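Local atomic coordinates of endoglucanase CEL5A (Eubacterium cellulosolvens, PDB entry 4AFM), a protein that probably binds xyloglucan through a non-catalytic family 65 carbohydrate-binding module, here the module of a family 5 glycoside hydrolase. Residues A[42-47]-A[87-92]; A[48-53]-A[119-124]; A[57-62]-A[72-77]. One frame throughout, in Å; residues are numbered along the deposited sequence.

Contact 1. Residues A[42-47]-A[87-92]; sequences NKNFEI and FTKEQI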
loop_
_atom_site.group_PDB
_atom_site.type_symbol
_atom_site.label_atom_id
_atom_site.label_comp_id
_atom_site.label_asym_id
_atom_site.label_seq_id
_atom_site.Cartn_x
_atom_site.Cartn_y
_atom_site.Cartn_z
ATOM N N ASN A 42 10.751 -9.773 8.175
ATOM C CA ASN A 42 11.736 -10.630 8.842
ATOM C C ASN A 42 13.021 -9.879 9.099
ATOM O O ASN A 42 13.772 -10.346 9.975
ATOM C CB ASN A 42 12.081 -11.827 7.928
ATOM C CG ASN A 42 10.931 -12.734 7.812
ATOM O OD1 ASN A 42 10.664 -13.500 8.750
ATOM N ND2 ASN A 42 10.243 -12.786 6.728
ATOM N N LYS A 43 13.294 -8.806 8.442
ATOM C CA LYS A 43 14.511 -8.019 8.795
ATOM C C LYS A 43 14.265 -7.254 10.068
ATOM O O LYS A 43 13.151 -7.053 10.503
ATOM C CB LYS A 43 14.815 -7.059 7.641
ATOM C CG LYS A 43 15.104 -7.831 6.356
ATOM C CD LYS A 43 15.728 -7.173 5.134
ATOM C CE LYS A 43 17.080 -6.613 5.513
ATOM N NZ LYS A 43 18.156 -7.650 5.351
ATOM N N ASN A 44 15.362 -6.747 10.680
ATOM C CA ASN A 44 15.176 -5.812 11.755
ATOM C C ASN A 44 14.864 -4.510 11.117
ATOM O O ASN A 44 15.422 -4.215 10.020
ATOM C CB ASN A 44 16.467 -5.702 12.578
ATOM C CG ASN A 44 16.164 -5.136 13.908
ATOM O OD1 ASN A 44 14.989 -4.941 14.367
ATOM N ND2 ASN A 44 17.264 -4.787 14.626
ATOM N N PHE A 45 13.772 -3.955 11.462
ATOM C CA PHE A 45 13.311 -2.705 10.809
ATOM C C PHE A 45 12.762 -1.720 11.795
ATOM O O PHE A 45 12.477 -2.051 12.975
ATOM C CB PHE A 45 12.213 -3.056 9.791
ATOM C CG PHE A 45 10.915 -3.599 10.359
ATOM C CD1 PHE A 45 9.933 -2.684 10.875
ATOM C CD2 PHE A 45 10.621 -4.948 10.439
ATOM C CE1 PHE A 45 8.821 -3.199 11.442
ATOM C CE2 PHE A 45 9.518 -5.441 11.022
ATOM C CZ PHE A 45 8.553 -4.545 11.530
ATOM N N GLU A 46 12.664 -0.480 11.330
ATOM C CA GLU A 46 11.851 0.522 12.008
ATOM C C GLU A 46 10.954 1.144 11.011
ATOM O O GLU A 46 11.230 1.121 9.785
ATOM C CB GLU A 46 12.688 1.599 12.672
ATOM C CG GLU A 46 13.696 2.248 11.812
ATOM C CD GLU A 46 14.634 3.144 12.601
ATOM O OE1 GLU A 46 14.784 2.968 13.860
ATOM O OE2 GLU A 46 15.213 4.027 11.876
ATOM N N ILE A 47 9.822 1.620 11.486
ATOM C CA ILE A 47 8.899 2.376 10.646
ATOM C C ILE A 47 8.942 3.823 11.102
ATOM O O ILE A 47 8.769 4.067 12.360
ATOM C CB ILE A 47 7.490 1.767 10.780
ATOM C CG1 ILE A 47 7.488 0.325 10.145
ATOM C CG2 ILE A 47 6.421 2.660 10.083
ATOM C CD1 ILE A 47 6.253 -0.421 10.408
ATOM N N PHE A 87 8.863 3.793 15.187
ATOM C CA PHE A 87 8.377 2.548 15.764
ATOM C C PHE A 87 9.426 1.476 15.449
ATOM O O PHE A 87 9.944 1.468 14.334
ATOM C CB PHE A 87 7.038 2.127 15.161
ATOM C CG PHE A 87 5.952 3.153 15.309
ATOM C CD1 PHE A 87 5.754 4.134 14.348
ATOM C CD2 PHE A 87 5.083 3.143 16.421
ATOM C CE1 PHE A 87 4.761 5.037 14.441
ATOM C CE2 PHE A 87 4.071 4.074 16.516
ATOM C CZ PHE A 87 3.896 5.011 15.528
ATOM N N THR A 88 9.806 0.662 16.377
ATOM C CA THR A 88 10.816 -0.372 16.076
ATOM C C THR A 88 10.252 -1.747 16.085
ATOM O O THR A 88 9.254 -2.053 16.764
ATOM C CB THR A 88 11.925 -0.365 17.107
ATOM O OG1 THR A 88 11.463 -0.851 18.374
ATOM C CG2 THR A 88 12.504 1.094 17.329
ATOM N N LYS A 89 10.926 -2.651 15.340
ATOM C CA LYS A 89 10.450 -3.991 15.318
ATOM C C LYS A 89 10.450 -4.609 16.730
ATOM O O LYS A 89 9.539 -5.370 17.107
ATOM C CB LYS A 89 11.324 -4.883 14.401
ATOM C CG LYS A 89 10.882 -6.302 14.403
ATOM C CD LYS A 89 11.726 -7.117 13.409
ATOM C CE LYS A 89 11.225 -8.486 13.309
ATOM N NZ LYS A 89 12.008 -9.271 12.266
ATOM N N GLU A 90 11.478 -4.327 17.520
ATOM C CA GLU A 90 11.473 -5.039 18.800
ATOM C C GLU A 90 10.272 -4.459 19.659
ATOM O O GLU A 90 9.656 -5.284 20.400
ATOM C CB GLU A 90 12.825 -4.786 19.427
ATOM C CG GLU A 90 14.091 -5.389 18.754
ATOM C CD GLU A 90 13.986 -6.720 17.919
ATOM O OE1 GLU A 90 13.869 -7.798 18.549
ATOM O OE2 GLU A 90 14.138 -6.730 16.626
ATOM N N GLN A 91 9.935 -3.201 19.595
ATOM C CA GLN A 91 8.765 -2.724 20.315
ATOM C C GLN A 91 7.485 -3.372 19.812
ATOM O O GLN A 91 6.581 -3.791 20.519
ATOM C CB GLN A 91 8.858 -1.253 20.106
ATOM C CG GLN A 91 7.659 -0.568 20.467
ATOM C CD GLN A 91 7.529 0.818 19.823
ATOM O OE1 GLN A 91 7.946 1.191 18.691
ATOM N NE2 GLN A 91 6.829 1.621 20.574
ATOM N N ILE A 92 7.372 -3.484 18.470
ATOM C CA ILE A 92 6.194 -4.094 17.859
ATOM C C ILE A 92 6.115 -5.539 18.312
ATOM O O ILE A 92 4.989 -6.004 18.624
ATOM C CB ILE A 92 6.298 -3.972 16.288
ATOM C CG1 ILE A 92 6.251 -2.513 15.850
ATOM C CG2 ILE A 92 5.257 -4.784 15.649
ATOM C CD1 ILE A 92 6.762 -2.273 14.388
#
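Lys89 is straight from end to end, its CG trans to the backbone N (chi1 178°), while Phe45 holds its CG between backbone N and carbonyl carbon (chi1 66°); with these torsions the two side chains cross at about a right angle. Lys89 CB stands over the middle of the Phe45 ring in a CH-pi contact, 3.9 Å from the centroid. Farther out, Lys89 CD runs past the rim at Phe45 CE2, 3.7 Å away. Ile92 brings its CD1 to Phe45 CE1 at the same distance, and Phe39 meets the ring edge-to-face. The backbones pair antiparallel: Ile47 and Phe87 form a hydrogen-bonded pair, with Phe87 N to Ile47 O at 2.8 Å. The ladder ends where Lys89 N donates to Phe45 O at 2.9 Å, as the strand turns into helix 89-96. Thr88 is the N-cap and shares a capping box with Gln91: Gln91 N bonds to Thr88 OG1, and Thr88 N to Gln91 OE1. The Lys89 ammonium donates to Lys43 O at 3.1 Å from above the carbonyl plane and not along a lone pair, and its stronger partner is Leu41 O. The buried lysine thus splits its roles: its methylenes act as apolar packing for an aromatic ring, and its charge is probably eased by main-chain carbonyl dipoles.

Contact 2. Residues A[48-53]-A[119-124]; sequences KVDYSG and TVTKIV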
loop_
_atom_site.group_PDB
_atom_site.type_symbol
_atom_site.label_atom_id
_atom_site.label_comp_id
_atom_site.label_asym_id
_atom_site.label_seq_id
_atom_site.Cartn_x
_atom_site.Cartn_y
_atom_site.Cartn_z
ATOM N N LYS A 48 9.125 4.764 10.263
ATOM C CA LYS A 48 9.169 6.159 10.651
ATOM C C LYS A 48 8.082 6.885 9.907
ATOM O O LYS A 48 7.891 6.721 8.670
ATOM C CB LYS A 48 10.499 6.779 10.243
ATOM C CG LYS A 48 11.652 6.027 10.926
ATOM C CD LYS A 48 12.914 6.822 10.769
ATOM C CE LYS A 48 13.674 6.361 9.607
ATOM N NZ LYS A 48 15.089 6.633 10.038
ATOM N N VAL A 49 7.359 7.756 10.584
ATOM C CA VAL A 49 6.201 8.458 9.984
ATOM C C VAL A 49 6.369 9.955 10.217
ATOM O O VAL A 49 6.484 10.351 11.437
ATOM C CB VAL A 49 4.876 7.964 10.637
ATOM C CG1 VAL A 49 3.719 8.667 9.946
ATOM C CG2 VAL A 49 4.718 6.459 10.518
ATOM N N ASP A 50 6.358 10.752 9.215
ATOM C CA ASP A 50 6.309 12.216 9.371
ATOM C C ASP A 50 4.871 12.583 9.436
ATOM O O ASP A 50 4.072 12.292 8.482
ATOM C CB ASP A 50 6.990 12.897 8.219
ATOM C CG ASP A 50 8.470 12.603 8.109
ATOM O OD1 ASP A 50 9.104 12.046 9.002
ATOM O OD2 ASP A 50 9.002 12.948 6.998
ATOM N N TYR A 51 4.449 13.269 10.493
ATOM C CA TYR A 51 3.008 13.522 10.769
ATOM C C TYR A 51 2.859 14.786 11.547
ATOM O O TYR A 51 3.822 15.243 12.200
ATOM C CB TYR A 51 2.370 12.340 11.513
ATOM C CG TYR A 51 2.735 12.261 12.951
ATOM C CD1 TYR A 51 4.065 11.912 13.327
ATOM C CD2 TYR A 51 1.821 12.607 13.961
ATOM C CE1 TYR A 51 4.428 11.961 14.678
ATOM C CE2 TYR A 51 2.214 12.601 15.287
ATOM C CZ TYR A 51 3.509 12.257 15.606
ATOM O OH TYR A 51 3.901 12.286 16.962
ATOM N N SER A 52 1.647 15.275 11.574
ATOM C CA SER A 52 1.270 16.364 12.514
ATOM C C SER A 52 -0.207 16.313 12.713
ATOM O O SER A 52 -0.964 15.721 11.931
ATOM C CB SER A 52 1.759 17.649 12.060
ATOM O OG SER A 52 1.164 18.096 10.945
ATOM N N GLY A 53 -0.725 17.017 13.747
ATOM C CA GLY A 53 -2.111 17.335 13.895
ATOM C C GLY A 53 -2.836 16.505 14.924
ATOM O O GLY A 53 -3.884 16.904 15.418
ATOM N N THR A 119 -2.319 14.715 9.537
ATOM C CA THR A 119 -1.773 14.660 8.197
ATOM C C THR A 119 -0.446 13.901 8.250
ATOM O O THR A 119 0.440 14.241 9.073
ATOM C CB THR A 119 -1.531 16.048 7.557
ATOM O OG1 THR A 119 -2.884 16.602 7.468
ATOM C CG2 THR A 119 -0.963 15.985 6.189
ATOM N N VAL A 120 -0.312 12.874 7.427
ATOM C CA VAL A 120 0.924 12.159 7.255
ATOM C C VAL A 120 1.545 12.598 5.950
ATOM O O VAL A 120 0.847 12.526 4.899
ATOM C CB VAL A 120 0.623 10.642 7.301
ATOM C CG1 VAL A 120 1.871 9.852 6.848
ATOM C CG2 VAL A 120 0.190 10.207 8.711
ATOM N N THR A 121 2.805 12.924 5.953
ATOM C CA THR A 121 3.507 13.313 4.730
ATOM C C THR A 121 4.496 12.276 4.246
ATOM O O THR A 121 4.901 12.308 3.091
ATOM C CB THR A 121 4.187 14.688 4.903
ATOM O OG1 THR A 121 5.072 14.615 6.040
ATOM C CG2 THR A 121 3.163 15.795 5.132
ATOM N N LYS A 122 4.947 11.347 5.107
ATOM C CA LYS A 122 5.912 10.331 4.667
ATOM C C LYS A 122 5.865 9.148 5.603
ATOM O O LYS A 122 5.737 9.343 6.824
ATOM C CB LYS A 122 7.314 10.940 4.613
ATOM C CG LYS A 122 8.251 10.062 3.829
ATOM C CD LYS A 122 9.617 10.806 3.613
ATOM C CE LYS A 122 10.433 10.113 2.581
ATOM N NZ LYS A 122 11.741 10.808 2.238
ATOM N N ILE A 123 5.975 7.958 5.070
ATOM C CA ILE A 123 6.123 6.719 5.845
ATOM C C ILE A 123 7.262 5.967 5.229
ATOM O O ILE A 123 7.260 5.725 3.998
ATOM C CB ILE A 123 4.852 5.861 5.825
ATOM C CG1 ILE A 123 3.625 6.643 6.315
ATOM C CG2 ILE A 123 5.051 4.599 6.615
ATOM C CD1 ILE A 123 2.301 5.894 6.211
ATOM N N VAL A 124 8.241 5.620 6.041
ATOM C CA VAL A 124 9.407 4.832 5.524
ATOM C C VAL A 124 9.659 3.667 6.397
ATOM O O VAL A 124 9.440 3.658 7.649
ATOM C CB VAL A 124 10.663 5.684 5.503
ATOM C CG1 VAL A 124 10.501 6.859 4.615
ATOM C CG2 VAL A 124 11.052 6.053 6.833
HETATM O O HOH W 1 7.645 14.496 5.221
HETATM O O HOH W 2 1.874 16.882 8.532
#
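Val49 and Val120 meet through their CG1 methyls, 3.8 Å apart, on the buried side of an antiparallel strand pair that contains a beta bulge. The strands 48-52 and 119-124 belong to one sheet of the beta-sandwich module and run at 173° to each other. Val120 holds CG1 anti to the backbone N (chi1 169°), which turns it to Val49 CG1 and leaves CG2 for Tyr51 CB, 4.1 Å away; Val49 CG1 also reaches Ile123 CG1. An alanine in place of Val120 would probably open a gap beside Val49 CG1 and take from Tyr51 CB its contact with the CG2 methyl. On the other face, Lys48 CB packs on Val124 CG2, and Asp50 and Lys122 lie side by side, pointing the same way; Asp50 OD2 touches Lys122 CB, but the two charged ends do not meet.

The backbone holds this register. Lys48 and Val124 exchange two bonds in the carbonyl plane. Asp50 N donates to Lys122 O at 2.8 Å, whereas Asp50 O receives Thr121 N at 2.9 Å; Thr121 is the extra residue, and beyond it Tyr51 pairs with Val120. Lys122 N, next to the bulge, is buried without a partner, probably a consequence of the shifted register.

Farther out, Lys48 NZ is salt-bridged to Glu46, Thr84 fixes Asp50 OD1, and His13 holds Thr119 OG1. Strand 56-62 lies under Val49 and Tyr51 by way of Ile56. Two waters bridge the strands on the polar face. One joins Asp50 OD2 to Thr121 OG1 across the bulge, and the other links Ser52 OG, at 2.8 Å, to Thr119 O.

Contact 3. Residues A[57-62]-A[72-77]; sequences VLIFAR and WAQISP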
loop_
_atom_site.group_PDB
_atom_site.type_symbol
_atom_site.label_atom_id
_atom_site.label_comp_id
_atom_site.label_asym_id
_atom_site.label_seq_id
_atom_site.Cartn_x
_atom_site.Cartn_y
_atom_site.Cartn_z
ATOM N N VAL A 57 -0.691 6.293 16.362
ATOM C CA VAL A 57 -0.386 4.908 16.781
ATOM C C VAL A 57 -0.156 4.036 15.564
ATOM O O VAL A 57 -0.664 4.291 14.476
ATOM C CB VAL A 57 -1.455 4.288 17.721
ATOM C CG1 VAL A 57 -1.545 5.073 19.014
ATOM C CG2 VAL A 57 -2.806 4.256 17.028
ATOM N N LEU A 58 0.544 2.941 15.798
ATOM C CA LEU A 58 0.772 1.882 14.826
ATOM C C LEU A 58 0.074 0.663 15.361
ATOM O O LEU A 58 0.195 0.311 16.576
ATOM C CB LEU A 58 2.275 1.632 14.653
ATOM C CG LEU A 58 2.642 0.479 13.704
ATOM C CD1 LEU A 58 2.251 0.822 12.276
ATOM C CD2 LEU A 58 4.181 0.275 13.826
ATOM N N ILE A 59 -0.660 -0.064 14.552
ATOM C CA ILE A 59 -1.468 -1.287 14.889
ATOM C C ILE A 59 -0.822 -2.447 14.156
ATOM O O ILE A 59 -0.782 -2.363 12.890
ATOM C CB ILE A 59 -2.975 -1.174 14.435
ATOM C CG1 ILE A 59 -3.651 0.120 14.876
ATOM C CG2 ILE A 59 -3.741 -2.407 14.869
ATOM C CD1 ILE A 59 -3.601 0.406 16.361
ATOM N N PHE A 60 -0.417 -3.522 14.794
ATOM C CA PHE A 60 -0.217 -4.840 14.160
ATOM C C PHE A 60 -1.306 -5.717 14.672
ATOM O O PHE A 60 -1.454 -5.802 15.957
ATOM C CB PHE A 60 1.150 -5.420 14.496
ATOM C CG PHE A 60 2.265 -5.003 13.571
ATOM C CD1 PHE A 60 2.455 -3.648 13.168
ATOM C CD2 PHE A 60 3.099 -5.964 13.095
ATOM C CE1 PHE A 60 3.536 -3.352 12.314
ATOM C CE2 PHE A 60 4.194 -5.606 12.253
ATOM C CZ PHE A 60 4.356 -4.328 11.831
ATOM N N ALA A 61 -2.102 -6.381 13.850
ATOM C CA ALA A 61 -3.227 -7.178 14.349
ATOM C C ALA A 61 -3.265 -8.509 13.702
ATOM O O ALA A 61 -2.913 -8.698 12.511
ATOM C CB ALA A 61 -4.561 -6.442 14.225
ATOM N N ARG A 62 -3.786 -9.481 14.464
ATOM C CA ARG A 62 -4.136 -10.827 13.972
ATOM C C ARG A 62 -5.550 -11.063 14.333
ATOM O O ARG A 62 -5.955 -10.914 15.503
ATOM C CB ARG A 62 -3.224 -11.862 14.675
ATOM C CG ARG A 62 -3.571 -13.300 14.241
ATOM C CD ARG A 62 -2.698 -14.313 14.981
ATOM N NE ARG A 62 -3.207 -14.433 16.370
ATOM C CZ ARG A 62 -2.539 -15.075 17.350
ATOM N NH1 ARG A 62 -1.302 -15.514 17.174
ATOM N NH2 ARG A 62 -3.130 -15.209 18.524
ATOM N N TRP A 72 -4.428 -7.323 19.084
ATOM C CA TRP A 72 -4.520 -5.921 18.635
ATOM C C TRP A 72 -3.346 -5.181 19.250
ATOM O O TRP A 72 -3.435 -4.709 20.447
ATOM C CB TRP A 72 -5.853 -5.349 19.019
ATOM C CG TRP A 72 -6.064 -3.925 18.480
ATOM C CD1 TRP A 72 -5.844 -2.773 19.206
ATOM C CD2 TRP A 72 -6.547 -3.556 17.164
ATOM N NE1 TRP A 72 -6.187 -1.672 18.413
ATOM C CE2 TRP A 72 -6.581 -2.111 17.189
ATOM C CE3 TRP A 72 -6.933 -4.231 16.058
ATOM C CZ2 TRP A 72 -7.059 -1.376 16.070
ATOM C CZ3 TRP A 72 -7.357 -3.526 14.919
ATOM C CH2 TRP A 72 -7.402 -2.082 14.962
ATOM N N ALA A 73 -2.241 -5.178 18.607
ATOM C CA ALA A 73 -0.882 -4.660 19.150
ATOM C C ALA A 73 -0.932 -3.136 18.825
ATOM O O ALA A 73 -0.364 -2.791 17.686
ATOM C CB ALA A 73 0.236 -5.410 18.657
ATOM N N GLN A 74 -1.552 -2.317 19.548
ATOM C CA GLN A 74 -1.621 -0.880 19.377
ATOM C C GLN A 74 -0.396 -0.304 20.072
ATOM O O GLN A 74 -0.285 -0.479 21.361
ATOM C CB GLN A 74 -2.858 -0.383 19.898
ATOM C CG GLN A 74 -3.057 1.048 19.801
ATOM C CD GLN A 74 -4.439 1.383 20.122
ATOM O OE1 GLN A 74 -5.447 0.810 19.772
ATOM N NE2 GLN A 74 -4.506 2.418 20.966
ATOM N N ILE A 75 0.461 0.374 19.371
ATOM C CA ILE A 75 1.652 0.901 19.976
ATOM C C ILE A 75 1.789 2.349 19.684
ATOM O O ILE A 75 1.569 2.892 18.612
ATOM C CB ILE A 75 2.945 0.286 19.844
ATOM C CG1 ILE A 75 3.120 0.159 18.386
ATOM C CG2 ILE A 75 3.030 -1.110 20.475
ATOM C CD1 ILE A 75 4.610 -0.174 18.053
ATOM N N SER A 76 2.217 2.996 20.764
ATOM C CA SER A 76 2.663 4.406 20.645
ATOM C C SER A 76 4.072 4.393 20.095
ATOM O O SER A 76 4.755 3.450 20.153
ATOM C CB SER A 76 2.553 5.100 22.030
ATOM O OG SER A 76 3.303 4.292 22.801
ATOM N N PRO A 77 4.529 5.579 19.600
ATOM C CA PRO A 77 5.917 5.623 19.086
ATOM C C PRO A 77 6.941 5.190 20.114
ATOM O O PRO A 77 6.793 5.529 21.292
ATOM C CB PRO A 77 6.042 7.139 18.790
ATOM C CG PRO A 77 4.615 7.598 18.456
ATOM C CD PRO A 77 3.789 6.813 19.411
#
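Ile59 sets its CG2 methyl over one face of Trp72, 3.5 Å from the centroid of the six-membered ring and only 4° off its normal, a close CH-pi contact. Ala61 CB adds a second touch at Trp72 CE3, 3.7 Å away, reaching the indole obliquely. Ile59 CD1 meanwhile lies beside Gln74 CG, the two chains pointing the same way. Gln74 is extended (chi1 180°), which brings its OE1 into the indole plane; there a lone pair receives Trp72 NE1 at 2.9 Å and fixes the ring's rotation. These strands form the beta hairpin 56-62/71-75 at one border of the four-stranded sheet, with Leu58/Ile75 and Phe60/Ala73 as hydrogen-bonded antiparallel pairs (Ala73 N to Phe60 O 2.8 Å), and at Ala73 the second strand kinks through an inverse gamma turn. Exposed aromatic rings are the usual sugar platforms of carbohydrate-binding modules, so Trp72, backed on one face by Ile59, may serve such a role. Trp72 and Gln74 are exposed, whereas the opposite face, of Leu58, Phe60, Ala73 and Ile75, is closely packed and looks into the core: Ala73 CB lies 3.2 Å from Phe60 O. Its side chains pack inward, Leu58 and Ile75 on Phe87, and Phe60 on Ile92.

From the N terminus, the chain first enters 42-47 and runs straight on into 48-53, so contacts 1 and 2 share strand 45-52. Strand 56-62 follows and turns back as 71-75; contact 3 closes this short hairpin loop first. At 87-92 the chain returns to strand 45-52 and closes contact 1, and only at 119-124 does it close contact 2. Contact 3 is nested inside both loops, while contacts 1 and 2 cross. Strand 45-52 thus has 84-88 and 118-127 as neighbours in one sheet, and the hairpin belongs to the other. Phe87 of contact 1 touches Val49 of contact 2, and a weak bond from Gln91 NE2 to Ser76 O ties contact 1 to contact 3.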